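Local coordinates for protein ferredoxin (Mycobacterium smegmatis, PDB 2V2K) that transfers electrons in a wide variety of metabolic reactions as a small iron-sulfur protein of the seven-iron ferredoxin type, at residues Val3-Lys14 with Ile25-Ile34. Residues are numbered along the deposited sequence; the frame is centred on the assembly and turned at random.
Sequences VIAEPCVDVKDK and IYEGARMLYI. With F3S (Fe3-s4 cluster), chain D; F3S (Fe3-s4 cluster), chain C.
Ile4 reaches across to the 25-34 hairpin and packs against apolar groups of it. Its CD1 meets Ile25 CG2 at 3.6 Å and also touches Leu32 CB, while CG1 touches Ile34 CG1 where the two side chains cross at about a right angle. A chi1 of -55° sets CG1 beside the backbone N and leaves CG2 anti to it, facing Met31, whose thioether runs past in the opposite direction and brings CE to 3.7 Å from CG2. Met31 SD also rests on Val9 CG2. In this bacterial-type ferredoxin the hairpin and the first strand pack beside both clusters: Ile4 and Leu32 line the pocket of one, Ile25 and Ile34 that of the other. Cys8 SG binds an iron of the nearer cluster at 2.4 Å and accepts an almost straight hydrogen bond from Leu32 N (3.5 Å, 174°), which would be expected to stabilise negative charge on the sulfur. Further out, Asp10 N bonds to Arg30 O (2.9 Å), and Arg30, bent at chi2 and chi3, grips Asp10 side-on: NE to OD1 at 2.9 Å and NH2 to OD2 at 3.0 Å, the two planes 20° apart. Lys12 places NZ 3.1 Å from Gly28 O; Lys12 NZ and Lys14 NZ both form salt bridges with Glu27 OE2, their hydrogen bonds weak.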
# COMPACT_ATOMS: atom_id res chain seq x y z
N VAL A 3 -4.63 1.60 4.91
CA VAL A 3 -4.49 0.38 4.08
C VAL A 3 -4.76 0.72 2.60
O VAL A 3 -5.75 1.39 2.29
CB VAL A 3 -5.47 -0.74 4.55
CG1 VAL A 3 -5.36 -1.96 3.64
CG2 VAL A 3 -5.18 -1.09 6.01
N ILE A 4 -3.87 0.27 1.70
CA ILE A 4 -4.13 0.34 0.26
C ILE A 4 -4.81 -0.99 -0.16
O ILE A 4 -4.31 -2.08 0.10
CB ILE A 4 -2.84 0.63 -0.55
CG1 ILE A 4 -2.16 1.92 -0.04
CG2 ILE A 4 -3.15 0.72 -2.04
CD1 ILE A 4 -0.91 2.35 -0.79
N ALA A 5 -5.95 -0.85 -0.84
CA ALA A 5 -6.78 -1.99 -1.29
C ALA A 5 -6.74 -2.16 -2.84
O ALA A 5 -5.96 -1.47 -3.54
CB ALA A 5 -8.23 -1.81 -0.79
N GLU A 6 -7.59 -3.05 -3.37
CA GLU A 6 -7.53 -3.54 -4.77
C GLU A 6 -7.51 -2.50 -5.90
O GLU A 6 -6.87 -2.74 -6.91
CB GLU A 6 -8.65 -4.56 -5.06
CG GLU A 6 -8.44 -5.38 -6.36
CD GLU A 6 -9.10 -6.78 -6.35
OE1 GLU A 6 -8.80 -7.62 -5.46
OE2 GLU A 6 -9.89 -7.07 -7.27
N PRO A 7 -8.18 -1.33 -5.74
CA PRO A 7 -8.13 -0.34 -6.83
C PRO A 7 -6.76 0.17 -7.26
O PRO A 7 -6.62 0.61 -8.40
CB PRO A 7 -9.00 0.81 -6.31
CG PRO A 7 -9.90 0.17 -5.31
CD PRO A 7 -9.04 -0.87 -4.64
N CYS A 8 -5.77 0.10 -6.38
CA CYS A 8 -4.41 0.47 -6.73
C CYS A 8 -3.75 -0.48 -7.74
O CYS A 8 -2.84 -0.05 -8.47
CB CYS A 8 -3.53 0.55 -5.47
SG CYS A 8 -1.84 1.15 -5.73
N VAL A 9 -4.18 -1.74 -7.77
CA VAL A 9 -3.47 -2.81 -8.51
C VAL A 9 -3.43 -2.48 -10.00
O VAL A 9 -4.47 -2.23 -10.62
CB VAL A 9 -4.07 -4.21 -8.29
CG1 VAL A 9 -3.43 -5.24 -9.27
CG2 VAL A 9 -3.89 -4.63 -6.83
N ASP A 10 -2.21 -2.41 -10.53
CA ASP A 10 -1.92 -2.04 -11.92
C ASP A 10 -2.46 -0.65 -12.31
O ASP A 10 -2.70 -0.38 -13.50
CB ASP A 10 -2.42 -3.13 -12.89
CG ASP A 10 -1.82 -4.52 -12.60
OD1 ASP A 10 -0.73 -4.63 -11.98
OD2 ASP A 10 -2.44 -5.51 -13.05
N VAL A 11 -2.64 0.21 -11.31
CA VAL A 11 -2.94 1.62 -11.52
C VAL A 11 -1.75 2.44 -11.01
O VAL A 11 -1.11 3.17 -11.77
CB VAL A 11 -4.29 2.05 -10.86
CG1 VAL A 11 -4.58 3.54 -11.08
CG2 VAL A 11 -5.40 1.21 -11.42
N LYS A 12 -1.45 2.32 -9.71
CA LYS A 12 -0.27 2.98 -9.11
C LYS A 12 -0.11 4.46 -9.50
O LYS A 12 0.91 4.87 -10.06
CB LYS A 12 1.01 2.19 -9.41
CG LYS A 12 1.10 0.86 -8.64
CD LYS A 12 2.10 -0.12 -9.23
CE LYS A 12 3.51 0.39 -9.27
NZ LYS A 12 4.47 -0.56 -9.94
N ASP A 13 -1.13 5.28 -9.20
CA ASP A 13 -1.08 6.70 -9.59
C ASP A 13 0.06 7.46 -8.90
O ASP A 13 0.67 8.37 -9.51
CB ASP A 13 -2.41 7.38 -9.29
CG ASP A 13 -2.43 8.82 -9.72
OD1 ASP A 13 -2.62 9.08 -10.92
OD2 ASP A 13 -2.25 9.68 -8.85
N LYS A 14 0.31 7.08 -7.63
CA LYS A 14 1.39 7.58 -6.79
C LYS A 14 1.20 9.03 -6.29
O LYS A 14 2.13 9.65 -5.81
CB LYS A 14 2.77 7.39 -7.45
CG LYS A 14 3.19 5.95 -7.65
CD LYS A 14 4.55 5.90 -8.34
CE LYS A 14 4.78 4.63 -9.13
NZ LYS A 14 6.24 4.49 -9.51
N ILE A 25 4.91 4.64 2.54
CA ILE A 25 4.16 4.03 1.45
C ILE A 25 5.17 3.54 0.42
O ILE A 25 5.86 4.33 -0.21
CB ILE A 25 3.11 4.98 0.81
CG1 ILE A 25 2.33 5.77 1.89
CG2 ILE A 25 2.14 4.13 -0.09
CD1 ILE A 25 1.11 6.57 1.41
N TYR A 26 5.26 2.22 0.30
CA TYR A 26 6.32 1.53 -0.45
C TYR A 26 5.78 0.89 -1.72
O TYR A 26 4.65 0.38 -1.73
CB TYR A 26 6.98 0.45 0.39
CG TYR A 26 7.74 0.91 1.64
CD1 TYR A 26 9.13 0.81 1.72
CD2 TYR A 26 7.06 1.43 2.76
CE1 TYR A 26 9.83 1.20 2.89
CE2 TYR A 26 7.77 1.81 3.93
CZ TYR A 26 9.15 1.70 3.98
OH TYR A 26 9.84 2.09 5.12
N GLU A 27 6.61 0.86 -2.76
CA GLU A 27 6.17 0.38 -4.08
C GLU A 27 6.56 -1.07 -4.39
O GLU A 27 7.73 -1.43 -4.31
CB GLU A 27 6.74 1.27 -5.18
CG GLU A 27 6.12 1.01 -6.54
CD GLU A 27 6.63 1.92 -7.63
OE1 GLU A 27 7.41 2.85 -7.32
OE2 GLU A 27 6.28 1.68 -8.82
N GLY A 28 5.56 -1.87 -4.76
CA GLY A 28 5.77 -3.22 -5.29
C GLY A 28 5.59 -3.22 -6.81
O GLY A 28 5.36 -2.17 -7.42
N ALA A 29 5.69 -4.39 -7.42
CA ALA A 29 5.41 -4.57 -8.84
C ALA A 29 3.96 -4.29 -9.21
O ALA A 29 3.70 -3.74 -10.29
CB ALA A 29 5.78 -6.00 -9.26
N ARG A 30 3.01 -4.68 -8.35
CA ARG A 30 1.57 -4.60 -8.65
C ARG A 30 0.83 -3.41 -8.03
O ARG A 30 -0.19 -2.98 -8.58
CB ARG A 30 0.85 -5.88 -8.17
CG ARG A 30 1.35 -7.17 -8.76
CD ARG A 30 1.24 -7.22 -10.28
NE ARG A 30 -0.13 -7.16 -10.81
CZ ARG A 30 -1.00 -8.18 -10.86
NH1 ARG A 30 -0.68 -9.38 -10.38
NH2 ARG A 30 -2.20 -8.00 -11.40
N MET A 31 1.29 -2.94 -6.88
CA MET A 31 0.61 -1.85 -6.15
C MET A 31 1.59 -1.21 -5.16
O MET A 31 2.74 -1.64 -5.06
CB MET A 31 -0.67 -2.35 -5.42
CG MET A 31 -0.43 -3.44 -4.40
SD MET A 31 -1.94 -4.14 -3.68
CE MET A 31 -2.53 -2.83 -2.62
N LEU A 32 1.13 -0.16 -4.48
CA LEU A 32 1.81 0.39 -3.31
C LEU A 32 1.20 -0.18 -2.01
O LEU A 32 0.09 -0.68 -2.02
CB LEU A 32 1.77 1.92 -3.29
CG LEU A 32 2.94 2.52 -4.06
CD1 LEU A 32 2.76 2.19 -5.55
CD2 LEU A 32 3.07 4.02 -3.83
N TYR A 33 1.99 -0.13 -0.94
CA TYR A 33 1.69 -0.75 0.36
C TYR A 33 2.06 0.20 1.50
O TYR A 33 3.16 0.79 1.49
CB TYR A 33 2.46 -2.06 0.52
CG TYR A 33 2.27 -3.10 -0.58
CD1 TYR A 33 3.00 -3.06 -1.78
CD2 TYR A 33 1.35 -4.12 -0.42
CE1 TYR A 33 2.82 -4.03 -2.78
CE2 TYR A 33 1.15 -5.09 -1.41
CZ TYR A 33 1.90 -5.04 -2.58
OH TYR A 33 1.67 -6.01 -3.53
N ILE A 34 1.15 0.39 2.45
CA ILE A 34 1.40 1.24 3.65
C ILE A 34 1.99 0.36 4.74
O ILE A 34 1.39 -0.67 5.11
CB ILE A 34 0.12 1.94 4.15
CG1 ILE A 34 -0.32 2.98 3.11
CG2 ILE A 34 0.32 2.51 5.57
CD1 ILE A 34 -1.67 3.66 3.35
FE1 F3S D . -1.39 5.75 -4.29
FE3 F3S D . -2.17 3.56 -5.55
FE4 F3S D . -3.84 5.59 -5.29
S1 F3S D . -0.23 4.42 -5.72
S2 F3S D . -2.55 7.42 -5.28
S3 F3S D . -2.92 4.31 -3.69
S4 F3S D . -3.60 4.13 -7.05
FE1 F3S C . -0.24 6.73 7.30
FE3 F3S C . -1.25 8.00 5.09
FE4 F3S C . 1.27 8.47 5.93
S1 F3S C . -2.31 7.65 7.07
S2 F3S C . 1.18 8.30 8.22
S3 F3S C . 0.43 6.42 5.15
S4 F3S C . -0.21 10.06 5.13
O HOH W 1 1.51 -3.06 -12.16